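Local atomic coordinates of Cd1 (Flavonifractor plautii, PDB entry 7D39), a protein that binds flavin mononucleotide and probably works as an ene-reductase that starts the breakdown of flavones and flavonols in gut bacteria. Residues Thr118-Ala121 / Glu122-Gly126; Asn273-Lys276 / Glu277-Lys281. One frame throughout, in Å; residues are numbered along the deposited sequence.

In the fold
The two contacts are worked examples of one theme, local bonding along a single helix, and neither closes a long loop. From the N terminus, the chain builds a five-stranded parallel sheet of strand order 2-1-3-4-5, as in the flavodoxin fold. Interaction 1 lies at the C-terminal end of helix 111-124, which falls between strands 82-88 and 138-144. The chain then finishes that sheet and forms an antiparallel one, 224-252, before interaction 2 appears within helix 265-285. The contacts thus follow in series, neither nesting nor crossing. The centres of interaction 1 and interaction 2 lie about 22 Å apart. The nearest atoms of interactions 1 and 2 are about 8 Å apart, without touching.

Interaction 1 (Thr118-Ala121 / Glu122-Gly126)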
loop_
_atom_site.group_PDB
_atom_site.type_symbol
_atom_site.label_atom_id
_atom_site.label_comp_id
_atom_site.label_asym_id
_atom_site.label_seq_id
_atom_site.Cartn_x
_atom_site.Cartn_y
_atom_site.Cartn_z
ATOM N N THR A 118 -20.358 -4.832 -5.448
ATOM C CA THR A 118 -20.829 -5.953 -6.248
ATOM C C THR A 118 -22.043 -6.616 -5.612
ATOM O O THR A 118 -22.826 -7.255 -6.321
ATOM C CB THR A 118 -19.712 -6.986 -6.504
ATOM O OG1 THR A 118 -19.715 -7.995 -5.497
ATOM C CG2 THR A 118 -18.351 -6.340 -6.543
ATOM N N LYS A 119 -22.229 -6.466 -4.300
ATOM C CA LYS A 119 -23.436 -6.984 -3.671
ATOM C C LYS A 119 -24.650 -6.167 -4.082
ATOM O O LYS A 119 -25.689 -6.719 -4.453
ATOM C CB LYS A 119 -23.280 -6.985 -2.153
ATOM C CG LYS A 119 -24.277 -7.869 -1.426
ATOM C CD LYS A 119 -23.533 -8.767 -0.445
ATOM C CE LYS A 119 -22.356 -9.454 -1.146
ATOM N NZ LYS A 119 -21.386 -10.069 -0.191
ATOM N N ILE A 120 -24.537 -4.843 -4.027
ATOM C CA ILE A 120 -25.645 -3.999 -4.457
ATOM C C ILE A 120 -25.954 -4.236 -5.931
ATOM O O ILE A 120 -27.120 -4.249 -6.342
ATOM C CB ILE A 120 -25.333 -2.523 -4.158
ATOM C CG1 ILE A 120 -25.451 -2.260 -2.652
ATOM C CG2 ILE A 120 -26.278 -1.607 -4.933
ATOM C CD1 ILE A 120 -24.883 -0.929 -2.179
ATOM N N ALA A 121 -24.921 -4.454 -6.744
ATOM C CA ALA A 121 -25.142 -4.656 -8.170
ATOM C C ALA A 121 -25.894 -5.952 -8.428
ATOM O O ALA A 121 -26.842 -5.984 -9.223
ATOM C CB ALA A 121 -23.805 -4.644 -8.907
ATOM N N GLU A 122 -25.491 -7.036 -7.767
ATOM C CA GLU A 122 -26.181 -8.305 -7.963
ATOM C C GLU A 122 -27.629 -8.238 -7.496
ATOM O O GLU A 122 -28.494 -8.916 -8.056
ATOM C CB GLU A 122 -25.453 -9.421 -7.226
ATOM C CG GLU A 122 -24.018 -9.611 -7.671
ATOM C CD GLU A 122 -23.277 -10.648 -6.840
ATOM O OE1 GLU A 122 -23.796 -11.028 -5.763
ATOM O OE2 GLU A 122 -22.178 -11.079 -7.267
ATOM N N GLU A 123 -27.919 -7.450 -6.474
ATOM C CA GLU A 123 -29.261 -7.473 -5.918
ATOM C C GLU A 123 -30.196 -6.481 -6.592
ATOM O O GLU A 123 -31.420 -6.674 -6.547
ATOM C CB GLU A 123 -29.199 -7.226 -4.406
ATOM C CG GLU A 123 -29.279 -8.528 -3.624
ATOM C CD GLU A 123 -28.569 -8.448 -2.295
ATOM O OE1 GLU A 123 -28.039 -7.362 -1.974
ATOM O OE2 GLU A 123 -28.533 -9.472 -1.574
ATOM N N THR A 124 -29.657 -5.448 -7.230
ATOM C CA THR A 124 -30.472 -4.446 -7.900
ATOM C C THR A 124 -30.460 -4.604 -9.409
ATOM O O THR A 124 -30.971 -3.734 -10.116
ATOM C CB THR A 124 -29.990 -3.043 -7.528
ATOM O OG1 THR A 124 -28.650 -2.864 -7.993
ATOM C CG2 THR A 124 -30.022 -2.854 -6.022
ATOM N N GLY A 125 -29.887 -5.689 -9.920
ATOM C CA GLY A 125 -29.737 -5.829 -11.347
ATOM C C GLY A 125 -28.713 -4.908 -11.961
ATOM O O GLY A 125 -28.720 -4.731 -13.180
ATOM N N GLY A 126 -27.841 -4.306 -11.159
ATOM C CA GLY A 126 -26.787 -3.472 -11.687
ATOM C C GLY A 126 -25.776 -4.289 -12.472
ATOM O O GLY A 126 -25.874 -5.507 -12.626
#
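The carbonyl oxygen of I120 is held by two donors of one residue: T124 OG1 lies 2.6 Å from I120 O, and T124 N 2.9 Å from the same oxygen. They approach from opposite faces of the carbonyl plane, the hydroxyl standing well above it and the amide only tilted from it; E123 N adds a weak third bond. The hydroxyl gets there because chi1 of T124 (63°) places OG1 between the backbone N and the carbonyl carbon, folding it back over the preceding turn. Two residues earlier, E122 N bonds to T118 O at 3.0 Å, and CG of E122 packs against that same oxygen before the chain extends outward. G125 leaves helical geometry with positive phi, and G126 N makes a weak bond back to A121 O (2.7 Å), as in the outer bond of a Schellman motif, though G125 N, 4.0 Å from E122 O, does not make the inner one. K119 NZ stays 6.1 Å from E122 OE1, too far for a salt bridge, so any attraction there is probably weak. The threonine hydroxyl thus adds a side-chain bond to the backbone one at the same carbonyl, near the end of this surface helix.

Interaction 2 (Asn273-Lys276 / Glu277-Lys281); sequences NDIK and ENTGK
Within the long helix 265-285, two successive turns meet through T279 and I275, the backbone following the regular i to i+4 pattern. T279 N donates to I275 O at 2.8 Å, and T279 OG1 reaches that oxygen at 2.7 Å from the other face of the carbonyl plane. With OG1 beside its own backbone N (chi1 -64°), the hydroxyl leans back along the helix and meets I275 CG2 at 3.9 Å. The bonds from E277 N to N273 O, nearly straight at 176°, from N278 N to D274 O and from G280 N to K276 O continue the series. Along the flank, CG of N273 is swung anti to the backbone N, which brings ND2 to 3.3 Å from E277 OE2, with the amide and carboxylate planes turned 64° apart. The other carboxylate oxygen, E277 OE1, is 4.1 Å from D274 OD1, two like charges close together whose repulsion the nearby amide may soften. N278 turns ND2 to 2.8 Å from D274 O, although the angle is too poor for a hydrogen bond. The arrangement is that of a mid-helix turn in which a threonine hydroxyl shares the i-4 carbonyl with its own amide.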
loop_
_atom_site.group_PDB
_atom_site.type_symbol
_atom_site.label_atom_id
_atom_site.label_comp_id
_atom_site.label_asym_id
_atom_site.label_seq_id
_atom_site.Cartn_x
_atom_site.Cartn_y
_atom_site.Cartn_z
ATOM N N ASN A 273 -18.695 3.208 6.646
ATOM C CA ASN A 273 -19.982 3.745 7.077
ATOM C C ASN A 273 -19.809 5.112 7.735
ATOM O O ASN A 273 -20.653 6.002 7.559
ATOM C CB ASN A 273 -20.716 2.795 8.011
ATOM C CG ASN A 273 -22.113 3.311 8.357
ATOM O OD1 ASN A 273 -23.018 3.308 7.512
ATOM N ND2 ASN A 273 -22.283 3.785 9.589
ATOM N N ASP A 274 -18.716 5.305 8.485
ATOM C CA ASP A 274 -18.422 6.621 9.055
ATOM C C ASP A 274 -18.250 7.672 7.960
ATOM O O ASP A 274 -18.720 8.810 8.097
ATOM C CB ASP A 274 -17.166 6.566 9.923
ATOM C CG ASP A 274 -17.354 5.745 11.192
ATOM O OD1 ASP A 274 -18.511 5.526 11.613
ATOM O OD2 ASP A 274 -16.333 5.333 11.777
ATOM N N ILE A 275 -17.575 7.312 6.866
ATOM C CA ILE A 275 -17.410 8.245 5.761
ATOM C C ILE A 275 -18.760 8.606 5.174
ATOM O O ILE A 275 -19.017 9.770 4.843
ATOM C CB ILE A 275 -16.468 7.654 4.697
ATOM C CG1 ILE A 275 -15.046 7.583 5.241
ATOM C CG2 ILE A 275 -16.517 8.453 3.412
ATOM C CD1 ILE A 275 -14.060 6.880 4.288
ATOM N N LYS A 276 -19.656 7.625 5.054
ATOM C CA LYS A 276 -20.947 7.893 4.439
ATOM C C LYS A 276 -21.784 8.819 5.310
ATOM O O LYS A 276 -22.352 9.798 4.816
ATOM C CB LYS A 276 -21.699 6.590 4.166
ATOM C CG LYS A 276 -22.955 6.812 3.329
ATOM C CD LYS A 276 -23.910 5.664 3.370
ATOM C CE LYS A 276 -25.196 5.996 2.598
ATOM N NZ LYS A 276 -24.964 6.184 1.131
ATOM N N GLU A 277 -21.871 8.522 6.609
ATOM C CA GLU A 277 -22.599 9.395 7.526
ATOM C C GLU A 277 -22.034 10.811 7.499
ATOM O O GLU A 277 -22.783 11.788 7.420
ATOM C CB GLU A 277 -22.536 8.845 8.948
ATOM C CG GLU A 277 -23.302 7.572 9.202
ATOM C CD GLU A 277 -23.081 7.057 10.621
ATOM O OE1 GLU A 277 -22.082 7.471 11.256
ATOM O OE2 GLU A 277 -23.906 6.245 11.100
ATOM N N ASN A 278 -20.705 10.938 7.567
ATOM C CA ASN A 278 -20.094 12.259 7.655
ATOM C C ASN A 278 -20.198 13.018 6.341
ATOM O O ASN A 278 -20.342 14.246 6.349
ATOM C CB ASN A 278 -18.645 12.113 8.113
ATOM C CG ASN A 278 -18.561 11.668 9.554
ATOM O OD1 ASN A 278 -19.338 12.124 10.388
ATOM N ND2 ASN A 278 -17.666 10.749 9.848
ATOM N N THR A 279 -20.139 12.311 5.212
ATOM C CA THR A 279 -20.399 12.933 3.920
ATOM C C THR A 279 -21.822 13.462 3.846
ATOM O O THR A 279 -22.059 14.565 3.342
ATOM C CB THR A 279 -20.153 11.929 2.800
ATOM O OG1 THR A 279 -18.775 11.566 2.791
ATOM C CG2 THR A 279 -20.492 12.544 1.483
ATOM N N GLY A 280 -22.784 12.689 4.350
ATOM C CA GLY A 280 -24.158 13.167 4.384
ATOM C C GLY A 280 -24.301 14.421 5.222
ATOM O O GLY A 280 -24.926 15.395 4.803
ATOM N N LYS A 281 -23.696 14.423 6.413
ATOM C CA LYS A 281 -23.688 15.631 7.229
ATOM C C LYS A 281 -23.117 16.809 6.457
ATOM O O LYS A 281 -23.647 17.924 6.527
ATOM C CB LYS A 281 -22.874 15.410 8.506
ATOM C CG LYS A 281 -23.595 14.707 9.625
ATOM C CD LYS A 281 -22.612 14.199 10.690
ATOM C CE LYS A 281 -23.341 13.443 11.804
ATOM N NZ LYS A 281 -22.417 12.954 12.860
#